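Long-range contacts in glutamate--cysteine ligase GshA (Methylobacillus flagellatus KT, PDB 3K1T), which probably acts as an ATP-dependent ligase that joins glutamate to cysteine, the first step of glutathione synthesis: residues N234-F245 / L320-V331; A284-M294 / Q309-E318. All coordinates share one frame; numbering follows the deposited sequence.

Contact 1 of 2, residues N234-F245 / L320-V331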
loop_
_atom_site.group_PDB
_atom_site.type_symbol
_atom_site.label_atom_id
_atom_site.label_comp_id
_atom_site.label_asym_id
_atom_site.label_seq_id
_atom_site.Cartn_x
_atom_site.Cartn_y
_atom_site.Cartn_z
ATOM N N ASN A 234 17.346 18.842 12.608
ATOM C CA ASN A 234 16.464 19.924 13.030
ATOM C C ASN A 234 17.144 21.297 12.993
ATOM O O ASN A 234 18.105 21.518 13.711
ATOM C CB ASN A 234 15.967 19.614 14.447
ATOM C CG ASN A 234 14.810 20.512 14.884
ATOM O OD1 ASN A 234 14.272 21.304 14.091
ATOM N ND2 ASN A 234 14.445 20.402 16.139
ATOM N N PRO A 235 16.627 22.236 12.180
ATOM C CA PRO A 235 17.243 23.582 12.233
ATOM C C PRO A 235 16.888 24.315 13.534
ATOM O O PRO A 235 15.752 24.190 14.026
ATOM C CB PRO A 235 16.612 24.313 11.025
ATOM C CG PRO A 235 15.938 23.237 10.196
ATOM C CD PRO A 235 15.529 22.183 11.202
ATOM N N TYR A 236 17.822 25.103 14.069
ATOM C CA TYR A 236 17.504 25.986 15.191
ATOM C C TYR A 236 16.504 27.032 14.711
ATOM O O TYR A 236 16.455 27.385 13.520
ATOM C CB TYR A 236 18.762 26.719 15.679
ATOM C CG TYR A 236 19.798 25.876 16.390
ATOM C CD1 TYR A 236 19.442 25.036 17.442
ATOM C CD2 TYR A 236 21.143 25.942 16.019
ATOM C CE1 TYR A 236 20.408 24.290 18.123
ATOM C CE2 TYR A 236 22.100 25.237 16.686
ATOM C CZ TYR A 236 21.742 24.411 17.741
ATOM O OH TYR A 236 22.705 23.694 18.405
ATOM N N PHE A 237 15.719 27.557 15.635
ATOM C CA PHE A 237 14.873 28.713 15.317
ATOM C C PHE A 237 14.626 29.622 16.531
ATOM O O PHE A 237 14.871 29.262 17.684
ATOM C CB PHE A 237 13.546 28.271 14.670
ATOM C CG PHE A 237 12.498 27.821 15.652
ATOM C CD1 PHE A 237 12.551 26.560 16.214
ATOM C CD2 PHE A 237 11.466 28.674 16.027
ATOM C CE1 PHE A 237 11.607 26.143 17.159
ATOM C CE2 PHE A 237 10.515 28.258 16.981
ATOM C CZ PHE A 237 10.596 26.997 17.541
ATOM N N ASP A 238 14.095 30.789 16.243
ATOM C CA ASP A 238 13.633 31.729 17.307
ATOM C C ASP A 238 12.479 32.553 16.718
ATOM O O ASP A 238 12.215 32.490 15.507
ATOM C CB ASP A 238 14.822 32.590 17.751
ATOM C CG ASP A 238 14.578 33.348 19.084
ATOM O OD1 ASP A 238 13.579 33.076 19.789
ATOM O OD2 ASP A 238 15.410 34.238 19.385
ATOM N N THR A 239 11.800 33.339 17.556
ATOM C CA THR A 239 10.697 34.150 17.098
ATOM C C THR A 239 10.735 35.531 17.750
ATOM O O THR A 239 11.373 35.741 18.795
ATOM C CB THR A 239 9.325 33.536 17.487
ATOM O OG1 THR A 239 9.245 33.494 18.908
ATOM C CG2 THR A 239 9.120 32.150 16.936
ATOM N N CYS A 240 10.102 36.496 17.099
ATOM C CA CYS A 240 9.617 37.646 17.843
ATOM C C CYS A 240 8.237 38.064 17.414
ATOM O O CYS A 240 7.658 37.441 16.527
ATOM C CB CYS A 240 10.584 38.766 17.839
ATOM S SG CYS A 240 10.784 39.554 16.321
ATOM N N GLY A 241 7.666 39.037 18.127
ATOM C CA GLY A 241 6.292 39.453 17.865
ATOM C C GLY A 241 6.185 40.250 16.591
ATOM O O GLY A 241 7.143 40.348 15.828
ATOM N N GLY A 242 5.028 40.853 16.358
ATOM C CA GLY A 242 4.840 41.663 15.178
ATOM C C GLY A 242 5.765 42.865 15.230
ATOM O O GLY A 242 6.078 43.411 16.317
ATOM N N LEU A 243 6.263 43.256 14.073
ATOM C CA LEU A 243 7.119 44.420 13.970
ATOM C C LEU A 243 6.599 45.281 12.834
ATOM O O LEU A 243 5.977 44.766 11.899
ATOM C CB LEU A 243 8.565 44.009 13.677
ATOM C CG LEU A 243 9.301 43.141 14.691
ATOM C CD1 LEU A 243 10.667 42.828 14.145
ATOM C CD2 LEU A 243 9.403 43.850 16.063
ATOM N N ASP A 244 6.855 46.581 12.944
ATOM C CA ASP A 244 6.603 47.547 11.879
ATOM C C ASP A 244 7.877 47.694 11.061
ATOM O O ASP A 244 8.824 48.339 11.497
ATOM C CB ASP A 244 6.180 48.914 12.456
ATOM C CG ASP A 244 5.956 49.978 11.357
ATOM O OD1 ASP A 244 5.985 49.612 10.138
ATOM O OD2 ASP A 244 5.782 51.174 11.721
ATOM N N PHE A 245 7.898 47.070 9.880
ATOM C CA PHE A 245 9.080 47.129 8.995
ATOM C C PHE A 245 9.214 48.454 8.230
ATOM O O PHE A 245 10.210 48.666 7.525
ATOM C CB PHE A 245 9.087 45.941 8.038
ATOM C CG PHE A 245 9.480 44.651 8.692
ATOM C CD1 PHE A 245 10.815 44.322 8.853
ATOM C CD2 PHE A 245 8.517 43.752 9.114
ATOM C CE1 PHE A 245 11.187 43.116 9.426
ATOM C CE2 PHE A 245 8.882 42.554 9.707
ATOM C CZ PHE A 245 10.219 42.232 9.854
ATOM N N LEU A 320 0.872 47.208 9.646
ATOM C CA LEU A 320 0.966 46.368 10.857
ATOM C C LEU A 320 0.121 45.099 10.812
ATOM O O LEU A 320 -0.615 44.773 11.760
ATOM C CB LEU A 320 0.637 47.192 12.105
ATOM C CG LEU A 320 1.343 48.548 12.200
ATOM C CD1 LEU A 320 0.889 49.304 13.489
ATOM C CD2 LEU A 320 2.885 48.404 12.121
ATOM N N LYS A 321 0.244 44.355 9.717
ATOM C CA LYS A 321 -0.420 43.072 9.613
ATOM C C LYS A 321 0.486 41.907 10.037
ATOM O O LYS A 321 0.018 40.804 10.260
ATOM C CB LYS A 321 -0.933 42.860 8.190
ATOM C CG LYS A 321 -1.904 43.924 7.708
ATOM C CD LYS A 321 -3.046 44.204 8.682
ATOM C CE LYS A 321 -3.998 45.268 8.095
ATOM N NZ LYS A 321 -5.050 45.712 9.056
ATOM N N VAL A 322 1.782 42.163 10.174
ATOM C CA VAL A 322 2.714 41.129 10.612
ATOM C C VAL A 322 2.488 40.864 12.094
ATOM O O VAL A 322 2.597 41.784 12.923
ATOM C CB VAL A 322 4.167 41.538 10.356
ATOM C CG1 VAL A 322 5.123 40.477 10.952
ATOM C CG2 VAL A 322 4.422 41.701 8.853
ATOM N N SER A 323 2.179 39.614 12.434
ATOM C CA SER A 323 1.887 39.248 13.809
ATOM C C SER A 323 2.996 38.435 14.496
ATOM O O SER A 323 2.986 38.268 15.726
ATOM C CB SER A 323 0.575 38.486 13.882
ATOM O OG SER A 323 0.683 37.243 13.199
ATOM N N GLU A 324 3.950 37.941 13.714
ATOM C CA GLU A 324 5.030 37.131 14.249
ATOM C C GLU A 324 6.130 37.142 13.215
ATOM O O GLU A 324 5.856 37.168 12.016
ATOM C CB GLU A 324 4.605 35.669 14.481
ATOM C CG GLU A 324 5.695 34.813 15.197
ATOM C CD GLU A 324 5.238 33.361 15.530
ATOM O OE1 GLU A 324 4.633 32.668 14.666
ATOM O OE2 GLU A 324 5.504 32.926 16.667
ATOM N N VAL A 325 7.362 37.133 13.695
ATOM C CA VAL A 325 8.541 36.966 12.824
ATOM C C VAL A 325 9.250 35.715 13.307
ATOM O O VAL A 325 9.579 35.616 14.490
ATOM C CB VAL A 325 9.491 38.184 12.851
ATOM C CG1 VAL A 325 10.720 37.944 11.978
ATOM C CG2 VAL A 325 8.755 39.512 12.435
ATOM N N ILE A 326 9.448 34.765 12.392
ATOM C CA ILE A 326 10.151 33.525 12.690
ATOM C C ILE A 326 11.529 33.594 12.039
ATOM O O ILE A 326 11.650 33.952 10.864
ATOM C CB ILE A 326 9.367 32.273 12.151
ATOM C CG1 ILE A 326 7.968 32.223 12.771
ATOM C CG2 ILE A 326 10.147 30.961 12.501
ATOM C CD1 ILE A 326 6.930 31.464 11.979
ATOM N N LEU A 327 12.551 33.293 12.833
ATOM C CA LEU A 327 13.922 33.235 12.360
ATOM C C LEU A 327 14.351 31.785 12.380
ATOM O O LEU A 327 14.271 31.140 13.414
ATOM C CB LEU A 327 14.821 34.062 13.276
ATOM C CG LEU A 327 14.478 35.550 13.322
ATOM C CD1 LEU A 327 13.413 35.834 14.377
ATOM C CD2 LEU A 327 15.752 36.390 13.569
ATOM N N GLN A 328 14.767 31.252 11.233
ATOM C CA GLN A 328 15.168 29.847 11.185
ATOM C C GLN A 328 16.590 29.704 10.615
ATOM O O GLN A 328 16.949 30.368 9.661
ATOM C CB GLN A 328 14.189 29.025 10.351
ATOM C CG GLN A 328 14.408 27.496 10.489
ATOM C CD GLN A 328 13.533 26.666 9.562
ATOM O OE1 GLN A 328 13.313 27.031 8.406
ATOM N NE2 GLN A 328 13.013 25.542 10.085
ATOM N N GLU A 329 17.371 28.812 11.217
ATOM C CA GLU A 329 18.627 28.362 10.638
ATOM C C GLU A 329 18.386 27.887 9.202
ATOM O O GLU A 329 17.537 27.025 8.969
ATOM C CB GLU A 329 19.189 27.216 11.482
ATOM C CG GLU A 329 20.321 26.403 10.816
ATOM C CD GLU A 329 20.722 25.167 11.597
ATOM O OE1 GLU A 329 20.414 25.078 12.821
ATOM O OE2 GLU A 329 21.390 24.286 10.982
ATOM N N GLY A 330 19.106 28.471 8.262
ATOM C CA GLY A 330 19.066 28.038 6.868
ATOM C C GLY A 330 19.866 26.753 6.705
ATOM O O GLY A 330 20.885 26.582 7.382
ATOM N N VAL A 331 19.382 25.847 5.854
ATOM C CA VAL A 331 20.052 24.547 5.594
ATOM C C VAL A 331 20.463 24.548 4.141
ATOM O O VAL A 331 19.691 24.933 3.274
ATOM C CB VAL A 331 19.104 23.378 5.886
ATOM C CG1 VAL A 331 19.828 22.002 5.667
ATOM C CG2 VAL A 331 18.551 23.502 7.340
HETATM O O HOH W 1 13.365 24.855 12.993
HETATM O O HOH W 2 3.180 44.440 12.674
HETATM O O HOH W 3 3.511 44.863 9.611
#

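Contact 2 of 2, residues A284-M294 / Q309-E318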
loop_
_atom_site.group_PDB
_atom_site.type_symbol
_atom_site.label_atom_id
_atom_site.label_comp_id
_atom_site.label_asym_id
_atom_site.label_seq_id
_atom_site.Cartn_x
_atom_site.Cartn_y
_atom_site.Cartn_z
ATOM N N ALA A 284 8.353 36.854 7.881
ATOM C CA ALA A 284 7.390 37.793 8.481
ATOM C C ALA A 284 5.996 37.253 8.154
ATOM O O ALA A 284 5.616 37.239 6.978
ATOM C CB ALA A 284 7.567 39.197 7.909
ATOM N N ASP A 285 5.272 36.782 9.161
ATOM C CA ASP A 285 3.935 36.195 8.978
ATOM C C ASP A 285 2.825 37.242 9.167
ATOM O O ASP A 285 2.665 37.767 10.261
ATOM C CB ASP A 285 3.698 35.086 9.983
ATOM C CG ASP A 285 2.288 34.448 9.842
ATOM O OD1 ASP A 285 1.689 34.505 8.751
ATOM O OD2 ASP A 285 1.806 33.886 10.838
ATOM N N ALA A 286 2.117 37.548 8.088
ATOM C CA ALA A 286 0.996 38.484 8.111
ATOM C C ALA A 286 -0.347 37.752 7.945
ATOM O O ALA A 286 -1.327 38.321 7.471
ATOM C CB ALA A 286 1.180 39.598 7.071
ATOM N N GLY A 287 -0.418 36.501 8.376
ATOM C CA GLY A 287 -1.707 35.813 8.432
ATOM C C GLY A 287 -2.324 35.669 7.053
ATOM O O GLY A 287 -1.671 35.215 6.117
ATOM N N THR A 288 -3.590 36.082 6.916
ATOM C CA THR A 288 -4.298 36.003 5.633
ATOM C C THR A 288 -3.648 36.856 4.557
ATOM O O THR A 288 -3.861 36.617 3.372
ATOM C CB THR A 288 -5.791 36.449 5.765
ATOM O OG1 THR A 288 -5.875 37.817 6.250
ATOM C CG2 THR A 288 -6.542 35.509 6.706
ATOM N N TYR A 289 -2.881 37.876 4.958
ATOM C CA TYR A 289 -2.282 38.821 4.011
ATOM C C TYR A 289 -1.042 38.243 3.299
ATOM O O TYR A 289 -0.631 38.781 2.273
ATOM C CB TYR A 289 -1.892 40.132 4.730
ATOM C CG TYR A 289 -3.119 40.910 5.202
ATOM C CD1 TYR A 289 -3.734 41.845 4.368
ATOM C CD2 TYR A 289 -3.655 40.700 6.459
ATOM C CE1 TYR A 289 -4.867 42.580 4.798
ATOM C CE2 TYR A 289 -4.824 41.390 6.898
ATOM C CZ TYR A 289 -5.426 42.321 6.059
ATOM O OH TYR A 289 -6.535 43.051 6.491
ATOM N N GLY A 290 -0.480 37.167 3.859
ATOM C CA GLY A 290 0.657 36.466 3.289
ATOM C C GLY A 290 1.881 36.485 4.203
ATOM O O GLY A 290 1.797 36.774 5.410
HETATM N N MSE A 291 3.034 36.170 3.602
HETATM C CA MSE A 291 4.290 36.055 4.332
HETATM C C MSE A 291 5.410 36.688 3.491
HETATM O O MSE A 291 5.405 36.555 2.268
HETATM C CB MSE A 291 4.567 34.582 4.639
HETATM C CG MSE A 291 5.912 34.308 5.299
HETATM SE SE MSE A 291 6.095 32.443 5.902
HETATM C CE MSE A 291 5.336 32.670 7.700
ATOM N N GLY A 292 6.332 37.389 4.141
ATOM C CA GLY A 292 7.494 37.969 3.460
ATOM C C GLY A 292 8.730 37.219 3.963
ATOM O O GLY A 292 8.829 36.937 5.160
ATOM N N ILE A 293 9.641 36.889 3.048
ATOM C CA ILE A 293 10.813 36.079 3.385
ATOM C C ILE A 293 12.094 36.721 2.847
ATOM O O ILE A 293 12.137 37.226 1.718
ATOM C CB ILE A 293 10.696 34.659 2.805
ATOM C CG1 ILE A 293 9.449 33.949 3.338
ATOM C CG2 ILE A 293 11.964 33.828 3.106
ATOM C CD1 ILE A 293 9.017 32.776 2.466
HETATM N N MSE A 294 13.141 36.716 3.666
HETATM C CA MSE A 294 14.489 37.131 3.222
HETATM C C MSE A 294 15.518 36.268 3.943
HETATM O O MSE A 294 15.235 35.733 5.023
HETATM C CB MSE A 294 14.758 38.615 3.497
HETATM C CG MSE A 294 14.768 39.008 4.940
HETATM SE SE MSE A 294 15.038 40.941 5.251
HETATM C CE MSE A 294 16.932 41.157 4.661
ATOM N N GLN A 309 12.845 45.970 0.360
ATOM C CA GLN A 309 12.896 45.024 1.481
ATOM C C GLN A 309 11.837 45.347 2.552
ATOM O O GLN A 309 11.205 44.454 3.097
ATOM C CB GLN A 309 14.267 45.042 2.139
ATOM C CG GLN A 309 15.388 44.405 1.317
ATOM C CD GLN A 309 16.746 44.714 1.910
ATOM O OE1 GLN A 309 17.042 45.861 2.268
ATOM N NE2 GLN A 309 17.567 43.677 2.061
ATOM N N ARG A 310 11.664 46.621 2.852
ATOM C CA ARG A 310 10.639 47.057 3.814
ATOM C C ARG A 310 9.260 46.642 3.346
ATOM O O ARG A 310 8.475 46.090 4.129
ATOM C CB ARG A 310 10.686 48.562 4.049
ATOM C CG ARG A 310 11.949 49.026 4.772
ATOM C CD ARG A 310 11.841 50.472 5.249
ATOM N NE ARG A 310 11.472 51.400 4.172
ATOM C CZ ARG A 310 12.322 52.157 3.472
ATOM N NH1 ARG A 310 13.634 52.124 3.696
ATOM N NH2 ARG A 310 11.858 52.961 2.522
ATOM N N ASN A 311 8.977 46.876 2.061
ATOM C CA ASN A 311 7.692 46.461 1.475
ATOM C C ASN A 311 7.486 44.961 1.491
ATOM O O ASN A 311 6.372 44.486 1.758
ATOM C CB ASN A 311 7.561 46.957 0.028
ATOM C CG ASN A 311 7.434 48.476 -0.062
ATOM O OD1 ASN A 311 6.994 49.122 0.885
ATOM N ND2 ASN A 311 7.814 49.047 -1.211
ATOM N N LYS A 312 8.546 44.207 1.188
ATOM C CA LYS A 312 8.458 42.760 1.211
ATOM C C LYS A 312 8.167 42.219 2.616
ATOM O O LYS A 312 7.301 41.345 2.817
ATOM C CB LYS A 312 9.771 42.126 0.682
ATOM C CG LYS A 312 9.752 40.615 0.709
ATOM C CD LYS A 312 10.927 39.967 -0.074
ATOM C CE LYS A 312 12.264 40.297 0.525
ATOM N NZ LYS A 312 13.305 39.257 0.160
HETATM N N MSE A 313 8.920 42.700 3.589
HETATM C CA MSE A 313 8.778 42.200 4.968
HETATM C C MSE A 313 7.476 42.703 5.649
HETATM O O MSE A 313 6.965 42.029 6.529
HETATM C CB MSE A 313 10.009 42.586 5.779
HETATM C CG MSE A 313 11.286 41.985 5.189
HETATM SE SE MSE A 313 11.149 40.055 4.777
HETATM C CE MSE A 313 11.349 39.755 6.648
ATOM N N SER A 314 6.945 43.847 5.216
ATOM C CA SER A 314 5.615 44.309 5.661
ATOM C C SER A 314 4.498 43.497 5.025
ATOM O O SER A 314 3.367 43.499 5.526
ATOM C CB SER A 314 5.389 45.778 5.285
ATOM O OG SER A 314 6.307 46.628 5.934
ATOM N N VAL A 315 4.812 42.853 3.890
ATOM C CA VAL A 315 3.925 41.919 3.169
ATOM C C VAL A 315 2.893 42.658 2.338
ATOM O O VAL A 315 2.755 42.366 1.150
ATOM C CB VAL A 315 3.245 40.824 4.045
ATOM C CG1 VAL A 315 2.431 39.824 3.150
ATOM C CG2 VAL A 315 4.264 40.033 4.882
ATOM N N VAL A 316 2.165 43.589 2.940
ATOM C CA VAL A 316 1.179 44.365 2.227
ATOM C C VAL A 316 1.305 45.850 2.589
ATOM O O VAL A 316 1.953 46.243 3.569
ATOM C CB VAL A 316 -0.279 43.846 2.522
ATOM C CG1 VAL A 316 -0.550 42.434 1.873
ATOM C CG2 VAL A 316 -0.549 43.820 4.040
ATOM N N LYS A 317 0.677 46.680 1.767
ATOM C CA LYS A 317 0.656 48.101 1.999
ATOM C C LYS A 317 -0.204 48.471 3.218
ATOM O O LYS A 317 0.055 49.491 3.853
ATOM C CB LYS A 317 0.199 48.850 0.733
ATOM C CG LYS A 317 1.252 48.848 -0.383
ATOM N N GLU A 318 -1.205 47.651 3.549
ATOM C CA GLU A 318 -1.987 47.842 4.814
ATOM C C GLU A 318 -1.012 47.765 5.978
ATOM O O GLU A 318 -0.082 46.909 5.971
ATOM C CB GLU A 318 -3.050 46.761 5.008
ATOM C CG GLU A 318 -4.290 46.819 4.102
ATOM C CD GLU A 318 -4.125 46.123 2.764
ATOM O OE1 GLU A 318 -3.017 45.607 2.445
ATOM O OE2 GLU A 318 -5.115 46.110 2.010
#

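Contact 1 of 2, residues N234-F245 / L320-V331
Tyr236 and Glu329 meet at one end of an antiparallel strand pair, 237-241 against 324-329, at the edge of a four-stranded sheet. The hydrogen-bonded pairs Asp238-Leu327 and Cys240-Val325 form the middle, each joined by two backbone bonds; Cys240 N reaches Val325 O at 2.8 Å. Between them is the non-hydrogen-bonded pair Thr239-Ile326, where Thr239 CA also makes a CA-H...O contact with Val325 O at 3.2 Å. Phe237, Thr239, Ile326 and Gln328 share one face, where Phe237 and Gln328 touch helix 210-226. On the other, Cys240 SG lies 3.9 Å from Val325 CB, and Leu327 packs on Val258 of helix 251-272.

Packing is dense at the Glu329 end. The CB of Pro235 lies against Gln328 CG and the backbone O of Glu329, while its CG touches Val331 CG2 at 3.9 Å. With CG anti to the backbone N (chi1 165°) and the chain extended beyond it, Glu329 carries its carboxylate across to the Tyr236 backbone, crossing that residue's side chain at a slant. Its OE1 accepts from Tyr236 N at 2.9 Å in a nearly straight bond (174° at the hydrogen), although the N-H comes in from above the carboxylate plane.

The opposite end is looser. Past Cys240-Val325 the paired backbone bonds give out, although the chains stay close at Gly242; a water donates to both Leu243 O and Val322 O. The exposed Leu320 lays CD2 against Asp244 CB at 3.4 Å. The edge of the Phe245 ring still meets Val325, CZ standing 4.0 Å from CG2.

Glu329 is buried, yet both its oxygens are matched: Trp231 also donates to OE1, and Lys56 forms a salt bridge with OE2. Such surroundings probably favour the charged carboxylate, and OE1 holds the Tyr236 N-H just before the strand.

Contact 2 of 2, residues A284-M294 / Q309-E318
Gly292 passes directly over Met313, their CA atoms 4.7 Å apart, where the second strand of a beta hairpin crosses the end of a helix. The hairpin joins strand 284-285 to strand 291-294 by paired backbone bonds between Ala284 and Gly292, and the axes of 291-294 and helix 309-314 run at 132° to each other, N to C. Its turn contains two glycines, Gly287 and Gly290. Close approach depends on Gly292: its CA makes a CA-H...O contact with Lys312 O at 3.4 Å, and a side chain there would collide with that oxygen.

The chain leaves the helix at Val315 with positive phi (79°), which turns the valine in toward the hairpin. Its two methyl groups reach different parts of the hairpin. Val315 CG1 meets the turn, 3.4 Å from Tyr289 O. Val315 CG2 meets the paired strands, touching Gly292 N and Ala284 O, and also lies 3.8 Å from Ala286 CB. An alanine here would remove both methyls and is likely to open a gap between the helix end and the hairpin turn. Next along, Val316 CG2 reaches Tyr289 CD1 at 3.8 Å, the two side chains crossing at about a right angle on the exposed side.

Deeper in, two selenomethionines, incorporated in place of methionine, cross. The bend of Met313 at chi2 brings its SE to 3.8 Å from Met294 CG, and the one at chi3 turns CE toward Ala284 CB. The Met294 CE meets Gln309 NE2, while Gln309 OE1 accepts from the backbone N of Asn306. Lys312, an exposed residue, reaches over to the strand, its CG anti to the backbone N; the chain extends to a bend at chi3, and NZ donates to Ile293 O at 2.8 Å, tilted 18° from the carbonyl plane.

In the fold
Read from the N terminus, segment 234-245 supplies one outer strand of the four-stranded antiparallel sheet. The chain then runs through helix 251-272 to strands 280-285 and 291-296 and on to helix 307-314; contact 2 closes this short loop, tying the hairpin to the helix. Strand 324-329 follows and closes the longer loop of contact 1, which therefore encloses all of contact 2. It slots in between 237-241 and 280-285, giving the strand order 1-4-2-3. The contacts meet at Asp285, whose backbone probably bonds to Ser323 and Glu324, and where Val322 CG2 packs on Met313 O. The sheet joins the outer strand to the hairpin, and the helix packs against that hairpin.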